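Local coordinates for protein RNA-dependent RNA Polymerase (PDB 6TZ0) that catalyses RNA-templated RNA synthesis, transcribing the double-stranded viral genome into plus strands and probably also making the complementary minus strands during replication, at residues Tyr870-Met884 with Pro1012-Phe1024. Residues are numbered along the deposited sequence; the frame is centred on the assembly and turned at random.
Sequences YKRRLLYDVSNIREM and PTMPADALHLYEF
The Arg873 guanidinium lies over one face of the Tyr1022 ring: its CZ stands 4.0 Å from the ring centroid and 20° off the normal, the geometry of a cation-pi contact, although the two planes are tilted 35° apart. At the edge of that guanidinium sits the carbonyl of Tyr1022, while Glu1023 OE2 completes a salt bridge to Arg873 NH2 at 3.5 Å. Arg873 gets there on an extended chain whose CG is anti to the backbone N (chi1 -167°), and NE makes a weak bond to His1020 O on the way. The Tyr1022 hydroxyl touches the edge of the Tyr870 ring and is hydrogen-bonded to Tyr1139. Both segments belong to the C-terminal region of this reovirus-type polymerase, away from the nucleotide- and magnesium-binding sites; here helix 873-878 packs on the loop leading into edge strand 1022-1027, and Leu1021 centres an inverse gamma turn just before it. Asp1017 OD2 accepts from two side chains, Arg872 and Tyr876. Arg872 NE, 3.2 Å away, meets its anti lone pair in a nearly coplanar salt bridge, whereas Tyr876 OH, at 2.7 Å, donates from above the carboxylate plane. The Tyr876 and His1020 rings are near parallel but slid apart, with centroids 5.9 Å from each other. Leu1021 CD2 is the methyl that meets Met884 CE at 3.7 Å and Ile881 CD1 at 3.8 Å.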
# COMPACT_ATOMS: atom_id res chain seq x y z
N TYR A 870 -21.34 7.43 28.89
CA TYR A 870 -21.23 6.92 30.24
C TYR A 870 -20.37 7.81 31.13
O TYR A 870 -20.44 7.70 32.36
CB TYR A 870 -20.68 5.48 30.20
CG TYR A 870 -20.60 4.78 31.53
CD1 TYR A 870 -21.76 4.44 32.22
CD2 TYR A 870 -19.38 4.44 32.09
CE1 TYR A 870 -21.70 3.81 33.44
CE2 TYR A 870 -19.31 3.79 33.31
CZ TYR A 870 -20.47 3.48 33.98
OH TYR A 870 -20.41 2.83 35.19
N LYS A 871 -19.61 8.74 30.54
CA LYS A 871 -18.82 9.68 31.33
C LYS A 871 -19.69 10.75 31.99
O LYS A 871 -19.20 11.46 32.88
CB LYS A 871 -17.76 10.33 30.46
CG LYS A 871 -16.72 9.36 29.93
CD LYS A 871 -15.90 8.79 31.07
CE LYS A 871 -15.00 9.84 31.66
NZ LYS A 871 -14.13 9.27 32.73
N ARG A 872 -20.95 10.89 31.59
CA ARG A 872 -21.84 11.87 32.19
C ARG A 872 -22.28 11.45 33.59
O ARG A 872 -22.69 12.30 34.39
CB ARG A 872 -23.04 12.10 31.26
CG ARG A 872 -23.96 13.24 31.66
CD ARG A 872 -25.01 13.55 30.64
NE ARG A 872 -25.95 14.53 31.17
CZ ARG A 872 -25.76 15.85 31.12
NH1 ARG A 872 -26.67 16.66 31.64
NH2 ARG A 872 -24.68 16.35 30.54
N ARG A 873 -22.15 10.17 33.93
CA ARG A 873 -22.52 9.68 35.25
C ARG A 873 -21.59 10.19 36.34
O ARG A 873 -21.96 10.15 37.52
CB ARG A 873 -22.54 8.15 35.21
CG ARG A 873 -23.19 7.46 36.39
CD ARG A 873 -23.20 5.96 36.20
NE ARG A 873 -23.77 5.28 37.35
CZ ARG A 873 -23.05 4.84 38.38
NH1 ARG A 873 -21.73 5.00 38.38
NH2 ARG A 873 -23.64 4.23 39.39
N LEU A 874 -20.41 10.71 35.99
CA LEU A 874 -19.52 11.28 36.99
C LEU A 874 -20.08 12.57 37.57
O LEU A 874 -19.83 12.88 38.75
CB LEU A 874 -18.14 11.53 36.38
CG LEU A 874 -17.02 11.95 37.33
CD1 LEU A 874 -16.73 10.84 38.32
CD2 LEU A 874 -15.78 12.34 36.55
N LEU A 875 -20.88 13.31 36.78
CA LEU A 875 -21.55 14.50 37.27
C LEU A 875 -22.52 14.18 38.40
O LEU A 875 -22.68 14.98 39.33
CB LEU A 875 -22.33 15.17 36.14
CG LEU A 875 -21.63 15.69 34.89
CD1 LEU A 875 -22.67 16.15 33.89
CD2 LEU A 875 -20.68 16.81 35.24
N TYR A 876 -23.15 13.02 38.34
CA TYR A 876 -24.09 12.59 39.37
C TYR A 876 -23.40 11.85 40.50
O TYR A 876 -23.87 11.89 41.64
CB TYR A 876 -25.16 11.71 38.73
CG TYR A 876 -26.04 12.46 37.77
CD1 TYR A 876 -27.15 13.16 38.22
CD2 TYR A 876 -25.75 12.50 36.42
CE1 TYR A 876 -27.96 13.85 37.35
CE2 TYR A 876 -26.54 13.20 35.54
CZ TYR A 876 -27.65 13.87 36.01
OH TYR A 876 -28.45 14.57 35.15
N ASP A 877 -22.29 11.17 40.20
CA ASP A 877 -21.51 10.49 41.22
C ASP A 877 -20.85 11.50 42.17
O ASP A 877 -20.76 11.25 43.37
CB ASP A 877 -20.46 9.60 40.57
CG ASP A 877 -19.86 8.58 41.52
OD1 ASP A 877 -20.31 8.49 42.68
OD2 ASP A 877 -18.92 7.87 41.11
N VAL A 878 -20.41 12.64 41.64
CA VAL A 878 -19.88 13.70 42.51
C VAL A 878 -21.00 14.31 43.35
O VAL A 878 -20.78 14.69 44.51
CB VAL A 878 -19.13 14.74 41.65
CG1 VAL A 878 -18.70 15.94 42.45
CG2 VAL A 878 -17.89 14.11 41.06
N SER A 879 -22.23 14.32 42.84
CA SER A 879 -23.39 14.89 43.53
C SER A 879 -23.99 13.96 44.59
O SER A 879 -25.14 14.21 44.99
CB SER A 879 -24.46 15.27 42.51
OG SER A 879 -23.99 16.26 41.62
N ASN A 880 -23.26 12.93 45.03
CA ASN A 880 -23.66 11.97 46.07
C ASN A 880 -24.96 11.26 45.68
O ASN A 880 -26.04 11.48 46.24
CB ASN A 880 -23.76 12.62 47.45
CG ASN A 880 -23.73 11.60 48.58
OD1 ASN A 880 -23.66 10.40 48.34
ND2 ASN A 880 -23.77 12.09 49.81
N ILE A 881 -24.81 10.41 44.67
CA ILE A 881 -25.92 9.73 44.00
C ILE A 881 -26.66 8.79 44.95
O ILE A 881 -27.87 8.58 44.81
CB ILE A 881 -25.35 9.03 42.76
CG1 ILE A 881 -26.41 8.34 41.91
CG2 ILE A 881 -24.20 8.11 43.13
CD1 ILE A 881 -25.86 7.98 40.58
N ARG A 882 -25.97 8.24 45.95
CA ARG A 882 -26.63 7.43 46.97
C ARG A 882 -27.56 8.29 47.82
O ARG A 882 -28.71 7.91 48.09
CB ARG A 882 -25.57 6.73 47.82
CG ARG A 882 -26.03 5.66 48.80
CD ARG A 882 -26.27 6.22 50.20
NE ARG A 882 -25.12 6.95 50.71
CZ ARG A 882 -25.18 7.85 51.69
NH1 ARG A 882 -26.35 8.14 52.25
NH2 ARG A 882 -24.09 8.48 52.09
N GLU A 883 -27.07 9.45 48.26
CA GLU A 883 -27.93 10.39 48.97
C GLU A 883 -29.03 10.92 48.07
O GLU A 883 -30.17 11.11 48.51
CB GLU A 883 -27.10 11.54 49.53
CG GLU A 883 -27.89 12.52 50.37
CD GLU A 883 -27.05 13.63 50.94
OE1 GLU A 883 -25.83 13.64 50.68
OE2 GLU A 883 -27.61 14.50 51.64
N MET A 884 -28.72 11.09 46.78
CA MET A 884 -29.71 11.62 45.85
C MET A 884 -30.80 10.60 45.55
O MET A 884 -31.92 10.98 45.18
CB MET A 884 -28.97 12.10 44.60
CG MET A 884 -29.80 12.72 43.50
SD MET A 884 -28.76 13.67 42.40
CE MET A 884 -27.64 12.41 41.81
N PRO A 1012 -27.60 21.74 32.41
CA PRO A 1012 -28.91 21.18 32.08
C PRO A 1012 -28.95 19.67 32.27
O PRO A 1012 -27.95 18.98 32.11
CB PRO A 1012 -29.10 21.56 30.61
CG PRO A 1012 -27.72 21.64 30.08
CD PRO A 1012 -26.88 22.18 31.20
N THR A 1013 -30.13 19.17 32.62
CA THR A 1013 -30.40 17.74 32.70
C THR A 1013 -31.55 17.41 31.76
O THR A 1013 -32.59 18.07 31.79
CB THR A 1013 -30.78 17.32 34.12
OG1 THR A 1013 -32.01 17.95 34.50
CG2 THR A 1013 -29.71 17.72 35.11
N MET A 1014 -31.35 16.41 30.92
CA MET A 1014 -32.44 15.92 30.09
C MET A 1014 -33.35 15.02 30.91
O MET A 1014 -33.02 14.67 32.04
CB MET A 1014 -31.86 15.17 28.88
CG MET A 1014 -31.07 13.92 29.19
SD MET A 1014 -30.42 13.20 27.66
CE MET A 1014 -29.49 11.80 28.28
N PRO A 1015 -34.55 14.68 30.43
CA PRO A 1015 -35.34 13.66 31.13
C PRO A 1015 -34.77 12.26 31.04
O PRO A 1015 -35.13 11.41 31.86
CB PRO A 1015 -36.71 13.74 30.44
CG PRO A 1015 -36.77 15.11 29.90
CD PRO A 1015 -35.38 15.44 29.47
N ALA A 1016 -33.87 12.00 30.10
CA ALA A 1016 -33.38 10.66 29.81
C ALA A 1016 -32.18 10.26 30.65
O ALA A 1016 -31.86 9.07 30.69
CB ALA A 1016 -33.03 10.54 28.33
N ASP A 1017 -31.50 11.19 31.32
CA ASP A 1017 -30.34 10.81 32.12
C ASP A 1017 -30.71 10.48 33.56
O ASP A 1017 -29.86 10.59 34.45
CB ASP A 1017 -29.25 11.89 32.03
CG ASP A 1017 -29.64 13.24 32.61
OD1 ASP A 1017 -30.76 13.42 33.12
OD2 ASP A 1017 -28.79 14.15 32.55
N ALA A 1018 -31.96 10.10 33.81
CA ALA A 1018 -32.32 9.46 35.06
C ALA A 1018 -31.80 8.04 35.14
O ALA A 1018 -31.75 7.46 36.23
CB ALA A 1018 -33.84 9.46 35.24
N LEU A 1019 -31.39 7.47 34.00
CA LEU A 1019 -30.82 6.13 33.96
C LEU A 1019 -29.43 6.07 34.58
O LEU A 1019 -28.94 4.96 34.82
CB LEU A 1019 -30.74 5.63 32.52
CG LEU A 1019 -32.06 5.36 31.81
CD1 LEU A 1019 -31.82 4.93 30.37
CD2 LEU A 1019 -32.86 4.31 32.55
N HIS A 1020 -28.79 7.20 34.85
CA HIS A 1020 -27.51 7.16 35.55
C HIS A 1020 -27.67 6.92 37.04
O HIS A 1020 -26.68 6.63 37.71
CB HIS A 1020 -26.72 8.45 35.35
CG HIS A 1020 -26.35 8.73 33.92
ND1 HIS A 1020 -27.08 9.58 33.12
CD2 HIS A 1020 -25.36 8.23 33.14
CE1 HIS A 1020 -26.53 9.62 31.92
NE2 HIS A 1020 -25.49 8.81 31.90
N LEU A 1021 -28.89 7.01 37.58
CA LEU A 1021 -29.09 7.00 39.02
C LEU A 1021 -29.24 5.57 39.52
O LEU A 1021 -30.34 5.06 39.77
CB LEU A 1021 -30.29 7.86 39.39
CG LEU A 1021 -30.18 9.31 38.91
CD1 LEU A 1021 -31.38 10.13 39.32
CD2 LEU A 1021 -28.92 9.92 39.42
N TYR A 1022 -28.10 4.90 39.67
CA TYR A 1022 -28.05 3.55 40.18
C TYR A 1022 -26.76 3.35 40.96
O TYR A 1022 -25.72 3.92 40.62
CB TYR A 1022 -28.17 2.51 39.05
CG TYR A 1022 -27.08 2.54 38.00
CD1 TYR A 1022 -27.18 3.34 36.89
CD2 TYR A 1022 -25.97 1.71 38.11
CE1 TYR A 1022 -26.19 3.36 35.93
CE2 TYR A 1022 -24.98 1.72 37.17
CZ TYR A 1022 -25.10 2.54 36.08
OH TYR A 1022 -24.10 2.53 35.13
N GLU A 1023 -26.83 2.55 42.02
CA GLU A 1023 -25.68 2.28 42.86
C GLU A 1023 -25.61 0.82 43.25
O GLU A 1023 -26.53 0.03 42.99
CB GLU A 1023 -25.66 3.17 44.11
CG GLU A 1023 -25.02 4.51 43.85
CD GLU A 1023 -23.53 4.37 43.58
OE1 GLU A 1023 -22.90 3.49 44.21
OE2 GLU A 1023 -22.99 5.10 42.73
N PHE A 1024 -24.50 0.46 43.89
CA PHE A 1024 -24.15 -0.92 44.18
C PHE A 1024 -23.62 -0.99 45.60
O PHE A 1024 -22.62 -0.35 45.92
CB PHE A 1024 -23.09 -1.43 43.19
CG PHE A 1024 -23.62 -1.62 41.81
CD1 PHE A 1024 -24.23 -2.80 41.44
CD2 PHE A 1024 -23.53 -0.60 40.88
CE1 PHE A 1024 -24.73 -2.97 40.17
CE2 PHE A 1024 -24.02 -0.76 39.61
CZ PHE A 1024 -24.62 -1.95 39.25